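Local coordinates for protein ribose 5-phosphate isomerase (Trypanosoma cruzi, PDB 3M1P) that is a type B ribose 5-phosphate isomerase, expected to interconvert ribose 5-phosphate and ribulose 5-phosphate, at residues R4-T9 with K60-G65; E18-Y23 with E118-I123; S99-D104 with P131-E136. The protein carries 1 engineered substitution. All coordinates share one frame; numbering follows the deposited sequence. Where two conformers were deposited one is given.

Contact 1: R4-T9 with K60-G65; sequences RVAIGT and KEVEFG
Arg4 meets Glu61, Val62 and Glu63 where two neighbouring parallel strands of a Rossmann-like alpha/beta sheet begin: strand 3-9 and strand 64-69, the latter entered from helix 46-58 through a turn that leaves the helix by a Schellman motif at Lys60. The Arg4 chain bends at chi3 (80°) and carries its guanidinium back over this turn. There Arg4 NH1 donates to Glu61 O at 2.8 Å; the oxygen lies in the guanidinium plane, but the donor stands above the carbonyl plane rather than on a lone pair. CG1 of Val62 packs over one face of the same guanidinium, 3.7 Å from Arg4 NH1, and also against Arg4 CB. The carbonyl oxygen of Arg4 is gripped twice, by Glu63 N at 3.0 Å and by Phe64 N at 3.2 Å. Both bonds tie the entry of segment 60-65 to Arg4, and the parallel bridges start one residue later, at Val5 with Phe64. Val5 CG2, anti to the carbonyl carbon, packs at 3.9 Å against Phe64 CB and sits at the ring's edge; Leu128 of helix 117-129 touches both residues on this side of the sheet. Val5 CA also makes a CA-H...O contact with Phe64 O. Ala6 turns to the opposite side, where its CB meets Val62 CG2 at 3.7 Å and Met56 of helix 46-58 packs against both. Its backbone continues the parallel ladder, Ala6 N donating to Phe64 O at 2.8 Å. Paired with Gly65, Ala6 then closes the contact through its own carbonyl: Gly65 CA lies 3.3 Å from Ala6 O in a second CA-H...O contact.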
ATOM      1  N   ARG A   4     -16.336   8.953 -22.357  1.00 21.94           N
ATOM      2  CA  ARG A   4     -16.767   7.590 -22.113  1.00 20.54           C
ATOM      3  C   ARG A   4     -15.663   6.828 -21.394  1.00 19.71           C
ATOM      4  O   ARG A   4     -14.487   7.015 -21.684  1.00 19.75           O
ATOM      5  CB  ARG A   4     -17.154   6.894 -23.424  1.00 20.52           C
ATOM      6  CG  ARG A   4     -18.191   7.669 -24.266  1.00 21.08           C
ATOM      7  CD  ARG A   4     -18.593   6.875 -25.501  1.00 19.89           C
ATOM      8  NE  ARG A   4     -19.567   5.846 -25.172  1.00 18.96           N
ATOM      9  CZ  ARG A   4     -19.539   4.607 -25.652  1.00 18.78           C
ATOM     10  NH1 ARG A   4     -18.583   4.232 -26.494  1.00 18.75           N
ATOM     11  NH2 ARG A   4     -20.474   3.750 -25.300  1.00 17.00           N
ATOM     12  N   VAL A   5     -16.065   5.990 -20.443  1.00 18.71           N
ATOM     13  CA  VAL A   5     -15.145   5.236 -19.610  1.00 17.36           C
ATOM     14  C   VAL A   5     -15.627   3.792 -19.566  1.00 17.13           C
ATOM     15  O   VAL A   5     -16.598   3.475 -18.880  1.00 17.22           O
ATOM     16  CB  VAL A   5     -15.077   5.826 -18.163  1.00 17.39           C
ATOM     17  CG1 VAL A   5     -14.230   4.936 -17.221  1.00 16.09           C
ATOM     18  CG2 VAL A   5     -14.550   7.242 -18.179  1.00 16.36           C
ATOM     19  N   ALA A   6     -14.956   2.906 -20.293  1.00 17.04           N
ATOM     20  CA  ALA A   6     -15.402   1.511 -20.325  1.00 16.64           C
ATOM     21  C   ALA A   6     -14.960   0.771 -19.069  1.00 16.41           C
ATOM     22  O   ALA A   6     -13.830   0.917 -18.629  1.00 16.26           O
ATOM     23  CB  ALA A   6     -14.909   0.797 -21.593  1.00 16.64           C
ATOM     24  N   ILE A   7     -15.859  -0.022 -18.498  1.00 16.57           N
ATOM     25  CA  ILE A   7     -15.559  -0.752 -17.275  1.00 16.88           C
ATOM     26  C   ILE A   7     -15.620  -2.261 -17.513  1.00 17.70           C
ATOM     27  O   ILE A   7     -16.600  -2.769 -18.064  1.00 18.32           O
ATOM     28  CB  ILE A   7     -16.516  -0.344 -16.108  1.00 16.73           C
ATOM     29  CG1 ILE A   7     -16.395   1.156 -15.799  1.00 16.26           C
ATOM     30  CG2 ILE A   7     -16.243  -1.209 -14.857  1.00 15.99           C
ATOM     31  CD1 ILE A   7     -17.609   1.771 -15.083  1.00 16.43           C
ATOM     32  N   GLY A   8     -14.568  -2.972 -17.108  1.00 18.20           N
ATOM     33  CA  GLY A   8     -14.574  -4.438 -17.128  1.00 18.68           C
ATOM     34  C   GLY A   8     -14.138  -5.028 -15.796  1.00 19.44           C
ATOM     35  O   GLY A   8     -13.432  -4.375 -15.028  1.00 19.07           O
ATOM     36  N   THR A   9     -14.582  -6.250 -15.512  1.00 20.43           N
ATOM     37  CA  THR A   9     -14.154  -6.994 -14.321  1.00 21.83           C
ATOM     38  C   THR A   9     -14.020  -8.478 -14.655  1.00 22.90           C
ATOM     39  O   THR A   9     -14.452  -8.922 -15.727  1.00 23.01           O
ATOM     40  CB  THR A   9     -15.152  -6.852 -13.105  1.00 21.52           C
ATOM     41  OG1 THR A   9     -16.318  -7.654 -13.323  1.00 22.26           O
ATOM     42  CG2 THR A   9     -15.576  -5.426 -12.869  1.00 20.72           C
ATOM     43  N   LYS A  60     -10.621   3.782 -29.826  1.00 22.63           N
ATOM     44  CA  LYS A  60     -11.092   5.117 -29.395  1.00 23.23           C
ATOM     45  C   LYS A  60     -12.618   5.236 -29.259  1.00 23.00           C
ATOM     46  O   LYS A  60     -13.164   6.335 -29.288  1.00 22.77           O
ATOM     47  CB  LYS A  60     -10.499   6.256 -30.247  1.00 23.12           C
ATOM     48  CG  LYS A  60      -8.963   6.293 -30.305  1.00 24.86           C
ATOM     49  CD  LYS A  60      -8.474   7.177 -31.453  1.00 24.97           C
ATOM     50  CE  LYS A  60      -6.964   7.033 -31.686  1.00 29.05           C
ATOM     51  NZ  LYS A  60      -6.109   7.587 -30.551  1.00 29.25           N
ATOM     52  N   GLU A  61     -13.289   4.102 -29.080  1.00 23.41           N
ATOM     53  CA  GLU A  61     -14.727   4.070 -28.785  1.00 24.04           C
ATOM     54  C   GLU A  61     -15.032   4.680 -27.430  1.00 23.70           C
ATOM     55  O   GLU A  61     -16.119   5.222 -27.218  1.00 23.71           O
ATOM     56  CB  GLU A  61     -15.248   2.643 -28.801  1.00 24.59           C
ATOM     57  CG  GLU A  61     -15.342   2.049 -30.193  1.00 27.33           C
ATOM     58  CD  GLU A  61     -15.717   0.596 -30.158  1.00 30.67           C
ATOM     59  OE1 GLU A  61     -16.514   0.202 -29.276  1.00 31.11           O
ATOM     60  OE2 GLU A  61     -15.212  -0.148 -31.024  1.00 33.63           O
ATOM     61  N   VAL A  62     -14.065   4.574 -26.519  1.00 23.22           N
ATOM     62  CA  VAL A  62     -14.117   5.234 -25.215  1.00 22.36           C
ATOM     63  C   VAL A  62     -12.778   5.924 -25.014  1.00 22.22           C
ATOM     64  O   VAL A  62     -11.808   5.621 -25.726  1.00 23.15           O
ATOM     65  CB  VAL A  62     -14.399   4.224 -24.074  1.00 22.57           C
ATOM     66  CG1 VAL A  62     -15.746   3.530 -24.295  1.00 22.16           C
ATOM     67  CG2 VAL A  62     -13.276   3.186 -23.961  1.00 21.61           C
ATOM     68  N   GLU A  63     -12.715   6.866 -24.080  1.00 21.13           N
ATOM     69  CA  GLU A  63     -11.453   7.533 -23.788  1.00 20.54           C
ATOM     70  C   GLU A  63     -10.657   6.765 -22.720  1.00 19.55           C
ATOM     71  O   GLU A  63      -9.430   6.708 -22.779  1.00 19.27           O
ATOM     72  CB  GLU A  63     -11.679   8.982 -23.335  1.00 20.27           C
ATOM     73  CG  GLU A  63     -10.387   9.738 -23.042  1.00 20.84           C
ATOM     74  CD  GLU A  63     -10.608  11.155 -22.552  1.00 21.69           C
ATOM     75  OE1 GLU A  63     -11.781  11.539 -22.350  1.00 24.07           O
ATOM     76  OE2 GLU A  63      -9.610  11.889 -22.361  1.00 21.23           O
ATOM     77  N   PHE A  64     -11.362   6.184 -21.750  1.00 18.54           N
ATOM     78  CA  PHE A  64     -10.706   5.542 -20.619  1.00 17.52           C
ATOM     79  C   PHE A  64     -11.230   4.135 -20.375  1.00 17.12           C
ATOM     80  O   PHE A  64     -12.364   3.803 -20.731  1.00 17.15           O
ATOM     81  CB  PHE A  64     -10.894   6.369 -19.344  1.00 16.95           C
ATOM     82  CG  PHE A  64     -10.181   7.694 -19.347  1.00 16.21           C
ATOM     83  CD1 PHE A  64      -8.791   7.763 -19.318  1.00 16.35           C
ATOM     84  CD2 PHE A  64     -10.909   8.887 -19.327  1.00 15.77           C
ATOM     85  CE1 PHE A  64      -8.131   8.990 -19.296  1.00 14.95           C
ATOM     86  CE2 PHE A  64     -10.269  10.111 -19.303  1.00 14.97           C
ATOM     87  CZ  PHE A  64      -8.866  10.167 -19.276  1.00 16.52           C
ATOM     88  N   GLY A  65     -10.395   3.308 -19.752  1.00 16.27           N
ATOM     89  CA  GLY A  65     -10.834   2.008 -19.292  1.00 15.77           C
ATOM     90  C   GLY A  65     -10.656   1.880 -17.796  1.00 15.28           C
ATOM     91  O   GLY A  65      -9.748   2.465 -17.226  1.00 15.36           O
TER

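Contact 2: E18-Y23 with E118-I123; sequences ENLILY and EVIREI
Tyr23 lies broadside against Arg121, and this pair dominates the packing of helices 17-26 and 117-129, which lie side by side in the helical layer on one side of the parallel sheet of this alpha/beta fold. The axes of segments 18-23 and 118-123 approach to 9.7 Å and cross at -37°. The main interaction is CH-pi: Arg121 CB sits 3.5 Å from the Tyr23 ring centroid, almost exactly on the ring normal, and Arg121 CG follows over the CD1 side, coming to 3.3 Å of Tyr23 CD1. With CG anti to the backbone N (chi1 -177°) and an extended chain as far as NE, the aliphatic part of Arg121 passes over the ring, while the guanidinium plane stands nearly perpendicular to it, 85° away. This is therefore methylene packing rather than a cation-pi stack. The opposite ring face is backed by Asn19 O from the preceding turn, 3.0 Å above the plane toward the rim, so the aromatic is sandwiched between its own helix and helix 117-129. Apolar contacts lie deeper: Leu20 CD2 touches Ile120 CG2 at 3.9 Å, and Ile120 CG2 also comes to 4.3 Å from Tyr23 CD2. At the outer end a water lies in the ring plane, 2.7 Å from Tyr23 OH. It also lies beside Glu118 OE2, though that spacing is too short to be trusted in detail. Past the ring, the guanidinium of Arg121 forms a salt bridge with Glu26 on the Tyr23 helix, tying the two helices a second time. Beneath them, Leu20 rests on Ile7 and Thr9 of strand 3-9, and Ile120 on Val110 of strand 107-111, while Glu118, Val119 and Glu122 face Tyr94 of a neighbouring subunit.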
ATOM      1  N   GLU A  18     -21.140  -2.176  -9.607  1.00 25.46           N
ATOM      2  CA  GLU A  18     -22.006  -1.019  -9.368  1.00 25.97           C
ATOM      3  C   GLU A  18     -21.212   0.095  -8.684  1.00 24.60           C
ATOM      4  O   GLU A  18     -21.356   1.263  -9.039  1.00 24.51           O
ATOM      5  CB  GLU A  18     -23.263  -1.406  -8.554  1.00 25.71           C
ATOM      6  CG  GLU A  18     -24.201  -2.382  -9.287  1.00 27.89           C
ATOM      7  CD  GLU A  18     -25.555  -2.613  -8.581  1.00 29.04           C
ATOM      8  OE1 GLU A  18     -25.715  -2.243  -7.388  1.00 32.42           O
ATOM      9  OE2 GLU A  18     -26.468  -3.183  -9.235  1.00 33.14           O
ATOM     10  N   ASN A  19     -20.374  -0.278  -7.714  1.00 23.79           N
ATOM     11  CA  ASN A  19     -19.382   0.640  -7.110  1.00 23.10           C
ATOM     12  C   ASN A  19     -18.563   1.374  -8.176  1.00 22.03           C
ATOM     13  O   ASN A  19     -18.448   2.600  -8.160  1.00 21.80           O
ATOM     14  CB  ASN A  19     -18.386  -0.118  -6.201  1.00 23.13           C
ATOM     15  CG  ASN A  19     -19.045  -0.820  -5.023  1.00 24.71           C
ATOM     16  OD1 ASN A  19     -18.809  -0.461  -3.862  1.00 26.70           O
ATOM     17  ND2 ASN A  19     -19.831  -1.850  -5.306  1.00 24.57           N
ATOM     18  N   LEU A  20     -17.985   0.604  -9.101  1.00 21.36           N
ATOM     19  CA  LEU A  20     -17.141   1.155 -10.163  1.00 20.71           C
ATOM     20  C   LEU A  20     -17.904   2.140 -11.037  1.00 20.42           C
ATOM     21  O   LEU A  20     -17.401   3.225 -11.329  1.00 19.99           O
ATOM     22  CB  LEU A  20     -16.560   0.027 -11.018  1.00 20.76           C
ATOM     23  CG  LEU A  20     -15.809  -1.047 -10.242  1.00 20.74           C
ATOM     24  CD1 LEU A  20     -15.440  -2.192 -11.170  1.00 20.87           C
ATOM     25  CD2 LEU A  20     -14.564  -0.469  -9.526  1.00 21.39           C
ATOM     26  N   ILE A  21     -19.121   1.755 -11.436  1.00 19.83           N
ATOM     27  CA  ILE A  21     -20.009   2.636 -12.214  1.00 20.30           C
ATOM     28  C   ILE A  21     -20.222   3.955 -11.457  1.00 19.74           C
ATOM     29  O   ILE A  21     -20.011   5.041 -12.004  1.00 19.36           O
ATOM     30  CB  ILE A  21     -21.375   1.948 -12.544  1.00 20.00           C
ATOM     31  CG1 ILE A  21     -21.172   0.793 -13.527  1.00 20.54           C
ATOM     32  CG2 ILE A  21     -22.389   2.968 -13.095  1.00 21.06           C
ATOM     33  CD1 ILE A  21     -22.350  -0.186 -13.624  1.00 20.74           C
ATOM     34  N   LEU A  22     -20.593   3.836 -10.184  1.00 19.62           N
ATOM     35  CA  LEU A  22     -20.759   4.992  -9.311  1.00 19.85           C
ATOM     36  C   LEU A  22     -19.486   5.845  -9.177  1.00 19.26           C
ATOM     37  O   LEU A  22     -19.556   7.069  -9.284  1.00 19.37           O
ATOM     38  CB  LEU A  22     -21.288   4.554  -7.935  1.00 19.87           C
ATOM     39  CG  LEU A  22     -21.515   5.662  -6.902  1.00 20.88           C
ATOM     40  CD1 LEU A  22     -22.559   6.674  -7.389  1.00 23.02           C
ATOM     41  CD2 LEU A  22     -21.899   5.106  -5.515  1.00 21.06           C
ATOM     42  N   TYR A  23     -18.329   5.215  -8.959  1.00 18.77           N
ATOM     43  CA  TYR A  23     -17.069   5.985  -8.778  1.00 18.54           C
ATOM     44  C   TYR A  23     -16.697   6.818 -10.017  1.00 18.32           C
ATOM     45  O   TYR A  23     -16.146   7.923  -9.899  1.00 18.23           O
ATOM     46  CB  TYR A  23     -15.887   5.085  -8.353  1.00 17.73           C
ATOM     47  CG  TYR A  23     -16.146   4.251  -7.104  1.00 18.00           C
ATOM     48  CD1 TYR A  23     -17.028   4.702  -6.104  1.00 17.36           C
ATOM     49  CD2 TYR A  23     -15.517   3.020  -6.919  1.00 16.64           C
ATOM     50  CE1 TYR A  23     -17.272   3.952  -4.968  1.00 18.58           C
ATOM     51  CE2 TYR A  23     -15.752   2.259  -5.778  1.00 17.99           C
ATOM     52  CZ  TYR A  23     -16.636   2.732  -4.805  1.00 18.40           C
ATOM     53  OH  TYR A  23     -16.887   2.003  -3.667  1.00 16.56           O
ATOM     54  N   GLU A 118     -12.845   1.920  -0.852  1.00 14.70           N
ATOM     55  CA  GLU A 118     -12.716   3.384  -0.723  1.00 14.45           C
ATOM     56  C   GLU A 118     -11.423   3.919  -1.345  1.00 13.47           C
ATOM     57  O   GLU A 118     -11.384   5.065  -1.781  1.00 13.01           O
ATOM     58  CB  GLU A 118     -12.878   3.857   0.733  1.00 15.14           C
ATOM     59  CG  GLU A 118     -14.316   3.706   1.309  1.00 16.98           C
ATOM     60  CD  GLU A 118     -15.368   4.395   0.458  1.00 20.50           C
ATOM     61  OE1 GLU A 118     -15.171   5.575   0.084  1.00 22.45           O
ATOM     62  OE2 GLU A 118     -16.389   3.750   0.156  1.00 21.56           O
ATOM     63  N   VAL A 119     -10.379   3.088  -1.377  1.00 12.70           N
ATOM     64  CA  VAL A 119      -9.148   3.435  -2.082  1.00 12.45           C
ATOM     65  C   VAL A 119      -9.343   3.256  -3.587  1.00 12.67           C
ATOM     66  O   VAL A 119      -8.846   4.057  -4.374  1.00 12.57           O
ATOM     67  CB  VAL A 119      -7.924   2.648  -1.548  1.00 12.71           C
ATOM     68  CG1 VAL A 119      -6.648   2.963  -2.340  1.00 10.95           C
ATOM     69  CG2 VAL A 119      -7.712   2.972  -0.067  1.00 12.84           C
ATOM     70  N   ILE A 120     -10.093   2.222  -3.977  1.00 12.78           N
ATOM     71  CA  ILE A 120     -10.434   2.018  -5.384  1.00 12.68           C
ATOM     72  C   ILE A 120     -11.213   3.229  -5.879  1.00 13.01           C
ATOM     73  O   ILE A 120     -10.917   3.770  -6.944  1.00 13.22           O
ATOM     74  CB  ILE A 120     -11.219   0.694  -5.619  1.00 12.61           C
ATOM     75  CG1 ILE A 120     -10.281  -0.506  -5.455  1.00 12.08           C
ATOM     76  CG2 ILE A 120     -11.859   0.684  -7.026  1.00 12.93           C
ATOM     77  CD1 ILE A 120     -10.974  -1.897  -5.458  1.00 12.17           C
ATOM     78  N   ARG A 121     -12.180   3.668  -5.072  1.00 13.15           N
ATOM     79  CA  ARG A 121     -12.917   4.898  -5.334  1.00 13.78           C
ATOM     80  C   ARG A 121     -11.972   6.082  -5.597  1.00 13.71           C
ATOM     81  O   ARG A 121     -12.087   6.763  -6.614  1.00 13.59           O
ATOM     82  CB  ARG A 121     -13.875   5.210  -4.175  1.00 13.47           C
ATOM     83  CG  ARG A 121     -14.727   6.454  -4.436  1.00 13.92           C
ATOM     84  CD  ARG A 121     -15.668   6.775  -3.273  1.00 14.67           C
ATOM     85  NE  ARG A 121     -16.328   8.062  -3.498  1.00 19.41           N
ATOM     86  CZ  ARG A 121     -15.799   9.243  -3.191  1.00 21.97           C
ATOM     87  NH1 ARG A 121     -14.601   9.315  -2.631  1.00 22.87           N
ATOM     88  NH2 ARG A 121     -16.467  10.364  -3.455  1.00 25.58           N
ATOM     89  N   GLU A 122     -11.027   6.294  -4.678  1.00 13.79           N
ATOM     90  CA  GLU A 122     -10.056   7.363  -4.765  1.00 13.47           C
ATOM     91  C   GLU A 122      -9.178   7.224  -6.007  1.00 13.35           C
ATOM     92  O   GLU A 122      -8.906   8.215  -6.696  1.00 13.39           O
ATOM     93  CB  GLU A 122      -9.186   7.358  -3.506  1.00 14.22           C
ATOM     94  CG  GLU A 122      -8.231   8.535  -3.379  1.00 14.83           C
ATOM     95  CD  GLU A 122      -7.332   8.400  -2.175  1.00 16.22           C
ATOM     96  OE1 GLU A 122      -6.536   7.444  -2.132  1.00 19.23           O
ATOM     97  OE2 GLU A 122      -7.436   9.227  -1.265  1.00 17.26           O
ATOM     98  N   ILE A 123      -8.739   5.996  -6.288  1.00 13.25           N
ATOM     99  CA  ILE A 123      -7.950   5.699  -7.484  1.00 12.77           C
ATOM    100  C   ILE A 123      -8.715   6.087  -8.764  1.00 13.39           C
ATOM    101  O   ILE A 123      -8.179   6.797  -9.618  1.00 13.50           O
ATOM    102  CB  ILE A 123      -7.533   4.216  -7.514  1.00 12.94           C
ATOM    103  CG1 ILE A 123      -6.474   3.933  -6.446  1.00 11.89           C
ATOM    104  CG2 ILE A 123      -7.021   3.770  -8.915  1.00 11.74           C
ATOM    105  CD1 ILE A 123      -6.252   2.447  -6.224  1.00  8.40           C
TER
HETATM  106  O   HOH W   1     -18.046   3.267  -1.581  1.00 24.56           O

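Contact 3: S99-D104 with P131-E136; sequences SRIHND and PFSGEE
Phe132 lays its ring against Asp104, with Asp104 CB 3.8 Å from the ring centroid in a CH-pi contact. The carboxylate continues over the same side with its plane only 12° from that of the ring, a stacked pair in which Asp104 OD1 reaches Phe132 CB at 3.5 Å. On the opposite face Gly134 N lies 3.4 Å above the Phe132 ring centre. Backbone carbonyls of Arg100 and Ile101 line the CD1 side of the ring: Arg100 O takes a CA-H...O contact from Phe132 CA (3.3 Å), and Ile101 O approaches obliquely. Ile101 O is also met by Ser133, through a weak bond from N and by the nearby OG, whose strongest partner is His138. Ile101 CG2 packs on Ser133 CB at 3.8 Å. One shell out, Arg100 curls (chi2 -74°, chi3 -55°) so that Arg100 NH1 meets Asp104 OD1 at 2.9 Å, nearly straight and on the anti side of the carboxylate. The loop between helices 117-129 and 136-150 thus packs on the C-terminal end of helix 93-101, where Asp104, with positive phi, is the first residue to leave helical geometry; Ile142 of helix 136-150 touches both Asp104 and Phe132. C-H groups meet carbonyl oxygens at the ring edge while Asp104 packs the face, and the salt bridge probably tempers the negative charge that Asp104 brings there.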
ATOM      1  N   SER A  99       0.327   7.964 -13.011  1.00 13.81           N
ATOM      2  CA  SER A  99       0.006   7.195 -14.222  1.00 13.72           C
ATOM      3  C   SER A  99      -0.572   8.095 -15.311  1.00 13.60           C
ATOM      4  O   SER A  99      -0.295   7.909 -16.511  1.00 13.41           O
ATOM      5  CB  SER A  99      -0.967   6.060 -13.909  1.00 12.98           C
ATOM      6  OG  SER A  99      -2.276   6.538 -13.662  1.00 14.19           O
ATOM      7  N   ARG A 100      -1.349   9.084 -14.874  1.00 13.38           N
ATOM      8  CA  ARG A 100      -1.874  10.127 -15.756  1.00 13.84           C
ATOM      9  C   ARG A 100      -0.825  11.215 -16.069  1.00 14.40           C
ATOM     10  O   ARG A 100      -0.613  11.555 -17.236  1.00 14.74           O
ATOM     11  CB  ARG A 100      -3.153  10.743 -15.156  1.00 13.47           C
ATOM     12  CG  ARG A 100      -4.285   9.737 -14.895  1.00 12.04           C
ATOM     13  CD  ARG A 100      -4.986   9.264 -16.186  1.00 12.82           C
ATOM     14  NE  ARG A 100      -5.476  10.407 -16.953  1.00 13.32           N
ATOM     15  CZ  ARG A 100      -5.027  10.775 -18.156  1.00 14.84           C
ATOM     16  NH1 ARG A 100      -4.105  10.053 -18.802  1.00 12.32           N
ATOM     17  NH2 ARG A 100      -5.529  11.864 -18.731  1.00 13.67           N
ATOM     18  N   ILE A 101      -0.167  11.749 -15.034  1.00 14.85           N
ATOM     19  CA  ILE A 101       0.789  12.855 -15.196  1.00 15.18           C
ATOM     20  C   ILE A 101       2.010  12.476 -16.048  1.00 15.65           C
ATOM     21  O   ILE A 101       2.403  13.234 -16.952  1.00 16.34           O
ATOM     22  CB  ILE A 101       1.257  13.434 -13.818  1.00 15.53           C
ATOM     23  CG1 ILE A 101       0.062  13.944 -12.996  1.00 16.05           C
ATOM     24  CG2 ILE A 101       2.265  14.554 -14.008  1.00 15.41           C
ATOM     25  CD1 ILE A 101       0.389  14.355 -11.535  1.00 15.41           C
ATOM     26  N   HIS A 102       2.585  11.307 -15.779  0.50 15.35           N
ATOM     27  CA  HIS A 102       3.818  10.879 -16.442  0.50 15.20           C
ATOM     28  C   HIS A 102       3.572   9.953 -17.632  0.50 14.70           C
ATOM     29  O   HIS A 102       4.301  10.008 -18.619  0.50 14.64           O
ATOM     30  CB  HIS A 102       4.768  10.203 -15.434  0.50 15.27           C
ATOM     31  CG  HIS A 102       5.567  11.163 -14.604  0.50 15.94           C
ATOM     32  ND1 HIS A 102       5.003  12.241 -13.952  0.50 17.26           N
ATOM     33  CD2 HIS A 102       6.887  11.193 -14.298  0.50 16.31           C
ATOM     34  CE1 HIS A 102       5.943  12.907 -13.302  0.50 16.89           C
ATOM     35  NE2 HIS A 102       7.096  12.288 -13.494  0.50 17.42           N
ATOM     36  N   ASN A 103       2.559   9.095 -17.535  1.00 14.24           N
ATOM     37  CA  ASN A 103       2.361   8.032 -18.524  1.00 13.98           C
ATOM     38  C   ASN A 103       1.164   8.220 -19.438  1.00 14.18           C
ATOM     39  O   ASN A 103       0.943   7.396 -20.332  1.00 13.24           O
ATOM     40  CB  ASN A 103       2.276   6.674 -17.830  1.00 13.54           C
ATOM     41  CG  ASN A 103       3.419   6.459 -16.841  1.00 13.64           C
ATOM     42  OD1 ASN A 103       4.573   6.295 -17.237  1.00 16.63           O
ATOM     43  ND2 ASN A 103       3.108   6.498 -15.568  1.00  8.98           N
ATOM     44  N   ASP A 104       0.404   9.297 -19.204  1.00 14.42           N
ATOM     45  CA  ASP A 104      -0.855   9.528 -19.908  1.00 15.23           C
ATOM     46  C   ASP A 104      -1.628   8.204 -20.029  1.00 15.14           C
ATOM     47  O   ASP A 104      -2.120   7.847 -21.113  1.00 15.50           O
ATOM     48  CB  ASP A 104      -0.569  10.135 -21.290  1.00 15.66           C
ATOM     49  CG  ASP A 104      -1.824  10.637 -21.992  1.00 16.37           C
ATOM     50  OD1 ASP A 104      -2.843  10.871 -21.310  1.00 15.33           O
ATOM     51  OD2 ASP A 104      -1.774  10.785 -23.238  1.00 17.43           O
ATOM     52  N   PRO A 131      -4.943  15.477 -15.161  1.00 21.86           N
ATOM     53  CA  PRO A 131      -4.530  15.628 -16.564  1.00 22.46           C
ATOM     54  C   PRO A 131      -3.137  15.091 -16.842  1.00 23.02           C
ATOM     55  O   PRO A 131      -2.310  15.010 -15.931  1.00 22.87           O
ATOM     56  CB  PRO A 131      -4.533  17.152 -16.769  1.00 22.62           C
ATOM     57  CG  PRO A 131      -4.231  17.721 -15.390  1.00 22.56           C
ATOM     58  CD  PRO A 131      -4.903  16.759 -14.417  1.00 21.61           C
ATOM     59  N   PHE A 132      -2.886  14.726 -18.097  1.00 23.86           N
ATOM     60  CA  PHE A 132      -1.520  14.445 -18.551  1.00 25.11           C
ATOM     61  C   PHE A 132      -0.754  15.766 -18.581  1.00 26.16           C
ATOM     62  O   PHE A 132      -1.301  16.784 -18.983  1.00 26.55           O
ATOM     63  CB  PHE A 132      -1.521  13.766 -19.924  1.00 24.49           C
ATOM     64  CG  PHE A 132      -0.156  13.641 -20.555  1.00 24.41           C
ATOM     65  CD1 PHE A 132       0.908  13.073 -19.859  1.00 23.33           C
ATOM     66  CD2 PHE A 132       0.052  14.060 -21.873  1.00 23.81           C
ATOM     67  CE1 PHE A 132       2.165  12.945 -20.451  1.00 23.77           C
ATOM     68  CE2 PHE A 132       1.300  13.932 -22.478  1.00 22.49           C
ATOM     69  CZ  PHE A 132       2.363  13.379 -21.760  1.00 24.59           C
ATOM     70  N   SER A 133       0.499  15.741 -18.135  1.00 27.75           N
ATOM     71  CA  SER A 133       1.296  16.956 -17.989  1.00 29.01           C
ATOM     72  C   SER A 133       1.698  17.600 -19.336  1.00 29.88           C
ATOM     73  O   SER A 133       1.841  18.819 -19.423  1.00 30.49           O
ATOM     74  CB  SER A 133       2.523  16.683 -17.119  1.00 28.59           C
ATOM     75  OG  SER A 133       3.510  15.983 -17.842  1.00 29.26           O
ATOM     76  N   GLY A 134       1.874  16.783 -20.374  1.00 30.61           N
ATOM     77  CA  GLY A 134       2.300  17.271 -21.683  1.00 30.72           C
ATOM     78  C   GLY A 134       3.785  17.581 -21.767  1.00 31.32           C
ATOM     79  O   GLY A 134       4.276  17.977 -22.826  1.00 31.31           O
ATOM     80  N   GLU A 135       4.509  17.385 -20.666  1.00 31.41           N
ATOM     81  CA  GLU A 135       5.921  17.780 -20.591  1.00 32.01           C
ATOM     82  C   GLU A 135       6.806  16.970 -21.531  1.00 31.47           C
ATOM     83  O   GLU A 135       6.559  15.780 -21.768  1.00 31.34           O
ATOM     84  CB  GLU A 135       6.444  17.747 -19.145  1.00 31.80           C
ATOM     85  CG  GLU A 135       5.951  18.926 -18.295  1.00 32.92           C
ATOM     86  CD  GLU A 135       6.349  18.830 -16.823  1.00 34.10           C
ATOM     87  OE1 GLU A 135       7.500  18.441 -16.520  1.00 36.03           O
ATOM     88  OE2 GLU A 135       5.503  19.159 -15.955  1.00 38.01           O
ATOM     89  N   GLU A 136       7.824  17.641 -22.065  1.00 31.12           N
ATOM     90  CA  GLU A 136       8.672  17.119 -23.146  1.00 30.90           C
ATOM     91  C   GLU A 136       9.175  15.687 -22.916  1.00 29.26           C
ATOM     92  O   GLU A 136       9.057  14.838 -23.799  1.00 28.85           O
ATOM     93  CB  GLU A 136       9.845  18.083 -23.420  1.00 30.71           C
ATOM     94  CG  GLU A 136      10.805  17.614 -24.514  1.00 32.95           C
ATOM     95  CD  GLU A 136      11.833  18.666 -24.919  1.00 33.23           C
ATOM     96  OE1 GLU A 136      12.529  19.213 -24.032  1.00 35.86           O
ATOM     97  OE2 GLU A 136      11.952  18.932 -26.140  1.00 36.63           O
TER

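Contacts 1 and 2 are buried and share a seam, for Ile7 CD1 of strand 3-9 packs against Ile21 CA of helix 17-26; one builds the central sheet, the other the helical layer on one of its sides. Contact 3 is a surface contact at the ends of helices, joined to contact 1 where Phe64 touches the Arg100 guanidinium, and about 7 Å from contact 2 at the nearest atoms. Helix 117-129 supplies a segment to contact 2 and leads into the loop of contact 3. Backbone hydrogen bonds dominate the strand pair, side-chain packing the helix pair, and carbonyl, aromatic and carboxylate contacts the loop.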